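Catalase (Corynebacterium glutamicum, PDB 4B7H) breaks hydrogen peroxide down to water and oxygen at a haem iron, is inhibited by nitric oxide, and carries a bound NADPH. Local coordinates at residues 186-191 / 454-459. Sequence-based numbering, arbitrary orientation.
Sequences SAHQVT and IQPGIL. With NDP (NADPH dihydro-nicotinamide-adenine-dinucleotide phosphate), chain H.
With chi1 at -164°, CG of H188 stands opposite its backbone N and the imidazole swings toward the first turn of helix 454-463, while chi1 of -70° in Q455 sets CG beside its own backbone N and carries the amide to the ND1-CE1 side of the imidazole; its CB lies over one face of that ring. This CH-pi contact puts Q455 CB 3.8 Å from the H188 ring centroid; the amide beyond stands nearly upright to the imidazole, the planes 81° apart. Q455 OE1 approaches H188 CE1 to 2.9 Å but takes its hydrogen bond from the backbone N of T296. Bonds at both ring nitrogens hold the imidazole's rotation: H188 ND1 to T294 O, and H188 NE2 to O2D of the NADPH, fairly straight at 2.7 Å. Here the beta-barrel domain of the catalase fold meets the C-terminal helical domain, and the NADPH site lies across their junction; the H188 side chain is about 12 Å from a bound haem. Q455 O receives a weak bond from O3D of the same ribose, and L459 CB is in van der Waals contact with O2D. Next to the imidazole, the P456 ring lies against the backbone of helix 187-194, its CG 3.7 Å from H188 CA. T191 OG1, bonded to A187 O at 2.8 Å, also touches P456 CB at 3.3 Å, and T191 CG2 meets L459 CD2 at 4.0 Å.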
loop_
_atom_site.group_PDB
_atom_site.type_symbol
_atom_site.label_atom_id
_atom_site.label_comp_id
_atom_site.label_asym_id
_atom_site.label_seq_id
_atom_site.Cartn_x
_atom_site.Cartn_y
_atom_site.Cartn_z
ATOM N N SER A 186 -11.107 -15.313 31.162
ATOM C CA SER A 186 -12.204 -14.599 30.504
ATOM C C SER A 186 -13.490 -14.492 31.334
ATOM O O SER A 186 -14.391 -13.735 30.977
ATOM C CB SER A 186 -12.541 -15.287 29.174
ATOM O OG SER A 186 -13.097 -16.582 29.390
ATOM N N ALA A 187 -13.586 -15.247 32.426
ATOM C CA ALA A 187 -14.859 -15.363 33.133
ATOM C C ALA A 187 -15.426 -14.032 33.636
ATOM O O ALA A 187 -16.634 -13.808 33.569
ATOM C CB ALA A 187 -14.761 -16.379 34.258
ATOM N N HIS A 188 -14.571 -13.144 34.133
ATOM C CA HIS A 188 -15.083 -11.871 34.630
ATOM C C HIS A 188 -15.793 -11.096 33.530
ATOM O O HIS A 188 -16.962 -10.714 33.676
ATOM C CB HIS A 188 -13.975 -11.017 35.255
ATOM C CG HIS A 188 -14.496 -9.897 36.100
ATOM N ND1 HIS A 188 -13.670 -9.036 36.789
ATOM C CD2 HIS A 188 -15.762 -9.499 36.369
ATOM C CE1 HIS A 188 -14.406 -8.156 37.447
ATOM N NE2 HIS A 188 -15.680 -8.420 37.214
ATOM N N GLN A 189 -15.107 -10.890 32.412
ATOM C CA GLN A 189 -15.698 -10.093 31.349
ATOM C C GLN A 189 -16.851 -10.805 30.641
ATOM O O GLN A 189 -17.814 -10.157 30.221
ATOM C CB GLN A 189 -14.647 -9.635 30.336
ATOM C CG GLN A 189 -15.249 -8.879 29.164
ATOM C CD GLN A 189 -16.020 -7.644 29.591
ATOM O OE1 GLN A 189 -15.726 -7.041 30.622
ATOM N NE2 GLN A 189 -16.998 -7.243 28.783
ATOM N N VAL A 190 -16.778 -12.129 30.515
ATOM C CA VAL A 190 -17.883 -12.839 29.880
ATOM C C VAL A 190 -19.163 -12.714 30.718
ATOM O O VAL A 190 -20.258 -12.552 30.169
ATOM C CB VAL A 190 -17.531 -14.305 29.558
ATOM C CG1 VAL A 190 -18.735 -15.030 28.996
ATOM C CG2 VAL A 190 -16.382 -14.353 28.557
ATOM N N THR A 191 -19.027 -12.721 32.043
ATOM C CA THR A 191 -20.188 -12.525 32.910
ATOM C C THR A 191 -20.789 -11.127 32.702
ATOM O O THR A 191 -22.010 -10.969 32.618
ATOM C CB THR A 191 -19.806 -12.756 34.379
ATOM O OG1 THR A 191 -19.291 -14.083 34.524
ATOM C CG2 THR A 191 -21.015 -12.594 35.289
ATOM N N ILE A 454 -13.602 -15.449 41.148
ATOM C CA ILE A 454 -14.191 -14.811 42.328
ATOM C C ILE A 454 -14.930 -13.513 42.001
ATOM O O ILE A 454 -16.033 -13.280 42.497
ATOM C CB ILE A 454 -13.174 -14.615 43.488
ATOM C CG1 ILE A 454 -13.909 -14.227 44.775
ATOM C CG2 ILE A 454 -12.100 -13.581 43.131
ATOM C CD1 ILE A 454 -14.976 -15.218 45.177
ATOM N N GLN A 455 -14.348 -12.673 41.154
ATOM C CA GLN A 455 -14.988 -11.396 40.859
ATOM C C GLN A 455 -16.332 -11.499 40.114
ATOM O O GLN A 455 -17.283 -10.830 40.498
ATOM C CB GLN A 455 -14.013 -10.412 40.198
ATOM C CG GLN A 455 -12.932 -9.908 41.170
ATOM C CD GLN A 455 -12.298 -8.619 40.711
ATOM O OE1 GLN A 455 -12.335 -8.290 39.532
ATOM N NE2 GLN A 455 -11.717 -7.878 41.639
ATOM N N PRO A 456 -16.427 -12.336 39.059
ATOM C CA PRO A 456 -17.777 -12.480 38.494
ATOM C C PRO A 456 -18.729 -13.177 39.461
ATOM O O PRO A 456 -19.936 -12.937 39.397
ATOM C CB PRO A 456 -17.556 -13.341 37.238
ATOM C CG PRO A 456 -16.219 -14.000 37.441
ATOM C CD PRO A 456 -15.411 -12.995 38.218
ATOM N N GLY A 457 -18.202 -14.035 40.334
ATOM C CA GLY A 457 -19.013 -14.662 41.371
ATOM C C GLY A 457 -19.593 -13.631 42.325
ATOM O O GLY A 457 -20.767 -13.700 42.688
ATOM N N ILE A 458 -18.760 -12.669 42.720
ATOM C CA ILE A 458 -19.177 -11.542 43.552
ATOM C C ILE A 458 -20.239 -10.685 42.851
ATOM O O ILE A 458 -21.238 -10.282 43.462
ATOM C CB ILE A 458 -17.961 -10.676 43.967
ATOM C CG1 ILE A 458 -17.095 -11.429 44.982
ATOM C CG2 ILE A 458 -18.412 -9.358 44.567
ATOM C CD1 ILE A 458 -15.771 -10.748 45.302
ATOM N N LEU A 459 -20.026 -10.401 41.570
ATOM C CA LEU A 459 -21.021 -9.675 40.785
ATOM C C LEU A 459 -22.368 -10.402 40.849
ATOM O O LEU A 459 -23.397 -9.793 41.146
ATOM C CB LEU A 459 -20.556 -9.512 39.333
ATOM C CG LEU A 459 -21.514 -8.909 38.291
ATOM C CD1 LEU A 459 -21.944 -7.493 38.663
ATOM C CD2 LEU A 459 -20.871 -8.920 36.903
HETATM P PA NDP H . -19.943 -2.005 44.183
HETATM O O1A NDP H . -21.268 -2.361 44.748
HETATM O O2A NDP H . -19.332 -0.817 44.843
HETATM O O5B NDP H . -20.127 -1.726 42.616
HETATM C C5B NDP H . -20.844 -2.632 41.812
HETATM C C4B NDP H . -20.771 -2.099 40.390
HETATM O O4B NDP H . -21.449 -2.996 39.523
HETATM C C3B NDP H . -21.444 -0.730 40.277
HETATM O O3B NDP H . -20.650 0.131 39.481
HETATM C C2B NDP H . -22.759 -1.074 39.604
HETATM O O2B NDP H . -23.372 -0.018 38.889
HETATM C C1B NDP H . -22.322 -2.235 38.723
HETATM N N9A NDP H . -23.452 -2.986 38.140
HETATM C C8A NDP H . -24.772 -2.932 38.512
HETATM N N7A NDP H . -25.485 -3.752 37.708
HETATM C C5A NDP H . -24.639 -4.327 36.818
HETATM C C6A NDP H . -24.839 -5.237 35.782
HETATM N N6A NDP H . -26.064 -5.441 35.297
HETATM N N1A NDP H . -23.758 -5.657 35.041
HETATM C C2A NDP H . -22.494 -5.174 35.314
HETATM N N3A NDP H . -22.302 -4.270 36.340
HETATM C C4A NDP H . -23.359 -3.853 37.080
HETATM O O3 NDP H . -18.991 -3.313 44.273
HETATM P PN NDP H . -17.458 -3.386 43.767
HETATM O O1N NDP H . -17.019 -2.074 43.213
HETATM O O2N NDP H . -16.695 -4.039 44.859
HETATM O O5D NDP H . -17.526 -4.442 42.554
HETATM C C5D NDP H . -18.335 -5.598 42.662
HETATM C C4D NDP H . -18.500 -6.224 41.292
HETATM O O4D NDP H . -19.170 -5.307 40.452
HETATM C C3D NDP H . -17.153 -6.507 40.645
HETATM O O3D NDP H . -16.708 -7.826 40.928
HETATM C C2D NDP H . -17.430 -6.269 39.171
HETATM O O2D NDP H . -17.812 -7.473 38.566
HETATM C C1D NDP H . -18.636 -5.335 39.134
HETATM N N1N NDP H . -18.263 -3.971 38.702
HETATM C C2N NDP H . -17.180 -3.372 39.279
HETATM C C3N NDP H . -16.770 -2.094 38.933
HETATM C C7N NDP H . -15.561 -1.536 39.611
HETATM O O7N NDP H . -14.773 -0.612 38.917
HETATM N N7N NDP H . -15.240 -1.937 40.836
HETATM C C4N NDP H . -17.495 -1.268 37.891
HETATM C C5N NDP H . -18.665 -2.018 37.323
HETATM C C6N NDP H . -18.989 -3.309 37.743
HETATM P P2B NDP H . -24.502 0.903 39.587
HETATM O O1X NDP H . -25.593 -0.011 40.104
HETATM O O2X NDP H . -23.851 1.675 40.714
HETATM O O3X NDP H . -25.024 1.846 38.518
#